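Capsule biosynthesis protein CapD proenzyme (Bacillus anthracis, PDB 3GA9) cleaves the poly-gamma-D-glutamate capsule and, as a transpeptidase, joins the fragments by an amide bond to meso-diaminopimelic acid of the peptidoglycan. Local coordinates at residues A[222-227]-A[298-303]. Numbering follows the deposited sequence.
Sequences KPVKGN and KMVSDK
Val300 sets one branch, CG1, against strand 224-227, part of the antiparallel sheet of the N-terminal polypeptide of this gamma-glutamyltransferase-family (Ntn-clan) enzyme, and so packs the residues just before helix 302-306 onto that sheet.

The apolar evidence centres on this methyl. Val300 CG1 lies 3.8 Å from Gly226 CA and also meets the backbone of Lys225, at its O, while Val224 CG1 approaches Val300 CG1 at 4.2 Å. Having no side chain, Gly226 lets the methyl come close to the main chain; the two backbones are 6.2 Å apart between Gly226 CA and Val300 CA. Both valines are buried, and helix 242-254 adds Val243 against Val224 and Leu246 against Val300.

At the exposed end the contact is polar but unbonded. The side chains of Asn227 and Asp302 cross at about a right angle, their amide and carboxylate planes 18° apart, and Asn227 OD1 stands 3.7 Å from Asp302 OD1. The carboxylate is instead engaged by Lys250, which makes a salt bridge to Asp302 OD1 and also bonds Asn227 O, linking the two segments through one ammonium group.

Ser301 is the N-cap of helix 302-306: its OG, held between the backbone N and the carbonyl carbon (chi1 63°), makes a weak hydrogen bond to Tyr304 N. Ser301 OG also donates to Lys298 O at 3.1 Å, tilted 20° from the carbonyl plane.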
ATOM      1  N   LYS A 222       6.171   4.353 -16.809  1.00 55.27           N
ATOM      2  CA  LYS A 222       7.554   4.187 -16.406  1.00 56.82           C
ATOM      3  C   LYS A 222       7.713   4.601 -14.939  1.00 56.17           C
ATOM      4  O   LYS A 222       7.137   5.605 -14.521  1.00 55.56           O
ATOM      5  CB  LYS A 222       8.524   4.957 -17.339  1.00 57.81           C
ATOM      6  CG  LYS A 222       9.052   4.123 -18.563  1.00 60.97           C
ATOM      7  CD  LYS A 222       9.651   2.734 -18.138  1.00 65.75           C
ATOM      8  CE  LYS A 222      10.686   2.153 -19.143  1.00 65.54           C
ATOM      9  NZ  LYS A 222      11.748   1.302 -18.484  1.00 64.40           N
ATOM     10  N   PRO A 223       8.467   3.813 -14.147  1.00 56.29           N
ATOM     11  CA  PRO A 223       8.793   4.225 -12.769  1.00 56.67           C
ATOM     12  C   PRO A 223       9.545   5.553 -12.751  1.00 57.28           C
ATOM     13  O   PRO A 223      10.259   5.873 -13.692  1.00 57.02           O
ATOM     14  CB  PRO A 223       9.709   3.115 -12.267  1.00 56.23           C
ATOM     15  CG  PRO A 223       9.376   1.925 -13.133  1.00 56.00           C
ATOM     16  CD  PRO A 223       8.939   2.453 -14.457  1.00 56.31           C
ATOM     17  N   VAL A 224       9.355   6.338 -11.703  1.00 58.35           N
ATOM     18  CA  VAL A 224      10.224   7.466 -11.461  1.00 58.87           C
ATOM     19  C   VAL A 224      11.570   6.874 -11.092  1.00 60.09           C
ATOM     20  O   VAL A 224      11.645   6.074 -10.175  1.00 60.61           O
ATOM     21  CB  VAL A 224       9.713   8.311 -10.319  1.00 58.65           C
ATOM     22  CG1 VAL A 224      10.613   9.514 -10.123  1.00 59.55           C
ATOM     23  CG2 VAL A 224       8.279   8.765 -10.567  1.00 57.22           C
ATOM     24  N   LYS A 225      12.622   7.208 -11.841  1.00 61.64           N
ATOM     25  CA  LYS A 225      13.990   6.745 -11.522  1.00 62.61           C
ATOM     26  C   LYS A 225      14.768   7.925 -10.985  1.00 62.61           C
ATOM     27  O   LYS A 225      14.727   8.999 -11.578  1.00 63.12           O
ATOM     28  CB  LYS A 225      14.717   6.206 -12.750  1.00 62.70           C
ATOM     29  CG  LYS A 225      14.182   4.902 -13.241  1.00 66.29           C
ATOM     30  CD  LYS A 225      14.338   4.775 -14.761  1.00 71.69           C
ATOM     31  CE  LYS A 225      13.047   4.201 -15.414  1.00 73.15           C
ATOM     32  NZ  LYS A 225      12.717   2.768 -15.066  1.00 74.26           N
ATOM     33  N   GLY A 226      15.454   7.735  -9.859  1.00 62.30           N
ATOM     34  CA  GLY A 226      16.296   8.778  -9.282  1.00 61.74           C
ATOM     35  C   GLY A 226      17.472   8.093  -8.624  1.00 61.66           C
ATOM     36  O   GLY A 226      17.749   6.920  -8.894  1.00 61.04           O
ATOM     37  N   ASN A 227      18.182   8.828  -7.772  1.00 61.57           N
ATOM     38  CA  ASN A 227      19.145   8.197  -6.868  1.00 61.79           C
ATOM     39  C   ASN A 227      19.136   8.875  -5.521  1.00 60.94           C
ATOM     40  O   ASN A 227      18.852  10.069  -5.407  1.00 60.35           O
ATOM     41  CB  ASN A 227      20.574   8.188  -7.434  1.00 62.46           C
ATOM     42  CG  ASN A 227      21.102   9.586  -7.674  1.00 64.77           C
ATOM     43  OD1 ASN A 227      21.618  10.261  -6.754  1.00 65.76           O
ATOM     44  ND2 ASN A 227      20.949  10.049  -8.914  1.00 66.71           N
ATOM     45  N   LYS A 298      12.696  14.550 -14.142  1.00 74.29           N
ATOM     46  CA  LYS A 298      13.213  15.901 -13.980  1.00 73.73           C
ATOM     47  C   LYS A 298      12.978  16.454 -12.571  1.00 72.37           C
ATOM     48  O   LYS A 298      13.891  17.050 -11.977  1.00 72.43           O
ATOM     49  CB  LYS A 298      12.664  16.849 -15.068  1.00 74.17           C
ATOM     50  CG  LYS A 298      13.629  17.067 -16.263  1.00 75.32           C
ATOM     51  CD  LYS A 298      13.564  15.953 -17.320  1.00 77.19           C
ATOM     52  CE  LYS A 298      14.250  16.370 -18.647  1.00 78.45           C
ATOM     53  NZ  LYS A 298      13.555  17.492 -19.371  1.00 77.90           N
HETATM   54  N   MSE A 299      11.784  16.233 -12.028  1.00 70.38           N
HETATM   55  CA  MSE A 299      11.443  16.768 -10.712  1.00 68.77           C
HETATM   56  C   MSE A 299      12.163  16.128  -9.536  1.00 68.13           C
HETATM   57  O   MSE A 299      11.863  16.431  -8.385  1.00 67.84           O
HETATM   58  CB  MSE A 299       9.961  16.665 -10.474  1.00 68.29           C
HETATM   59  CG  MSE A 299       9.251  17.888 -10.847  1.00 67.07           C
HETATM   60 SE   MSE A 299       7.788  17.147 -11.762  0.50 68.24          SE
HETATM   61  CE  MSE A 299       6.507  16.852 -10.326  1.00 65.45           C
ATOM     62  N   VAL A 300      13.130  15.280  -9.827  1.00 67.29           N
ATOM     63  CA  VAL A 300      13.709  14.409  -8.821  1.00 67.41           C
ATOM     64  C   VAL A 300      15.251  14.386  -8.886  1.00 67.56           C
ATOM     65  O   VAL A 300      15.912  13.784  -8.030  1.00 67.50           O
ATOM     66  CB  VAL A 300      13.022  13.008  -8.934  1.00 66.90           C
ATOM     67  CG1 VAL A 300      14.006  11.861  -9.160  1.00 66.96           C
ATOM     68  CG2 VAL A 300      12.131  12.770  -7.752  1.00 66.69           C
ATOM     69  N   SER A 301      15.799  15.071  -9.900  1.00 68.29           N
ATOM     70  CA  SER A 301      17.257  15.201 -10.140  1.00 69.14           C
ATOM     71  C   SER A 301      17.951  16.133  -9.135  1.00 69.38           C
ATOM     72  O   SER A 301      17.345  17.103  -8.637  1.00 68.57           O
ATOM     73  CB  SER A 301      17.528  15.709 -11.566  1.00 69.25           C
ATOM     74  OG  SER A 301      16.996  17.021 -11.753  1.00 70.39           O
ATOM     75  N   ASP A 302      19.228  15.843  -8.867  1.00 70.15           N
ATOM     76  CA  ASP A 302      20.037  16.636  -7.932  1.00 71.00           C
ATOM     77  C   ASP A 302      19.953  18.145  -8.221  1.00 70.86           C
ATOM     78  O   ASP A 302      19.935  18.944  -7.292  1.00 69.79           O
ATOM     79  CB  ASP A 302      21.493  16.147  -7.913  1.00 71.38           C
ATOM     80  CG  ASP A 302      21.647  14.792  -7.236  1.00 73.92           C
ATOM     81  OD1 ASP A 302      21.247  13.773  -7.837  1.00 76.16           O
ATOM     82  OD2 ASP A 302      22.161  14.736  -6.091  1.00 77.02           O
ATOM     83  N   LYS A 303      19.885  18.518  -9.502  1.00 71.69           N
ATOM     84  CA  LYS A 303      19.695  19.921  -9.875  1.00 72.87           C
ATOM     85  C   LYS A 303      18.314  20.493  -9.529  1.00 73.15           C
ATOM     86  O   LYS A 303      18.220  21.651  -9.088  1.00 73.11           O
ATOM     87  CB  LYS A 303      19.959  20.176 -11.357  1.00 73.31           C
ATOM     88  CG  LYS A 303      19.472  21.594 -11.764  1.00 74.71           C
ATOM     89  CD  LYS A 303      20.068  22.095 -13.053  1.00 78.00           C
ATOM     90  CE  LYS A 303      21.523  22.483 -12.865  1.00 79.19           C
ATOM     91  NZ  LYS A 303      22.160  22.598 -14.185  1.00 79.62           N
TER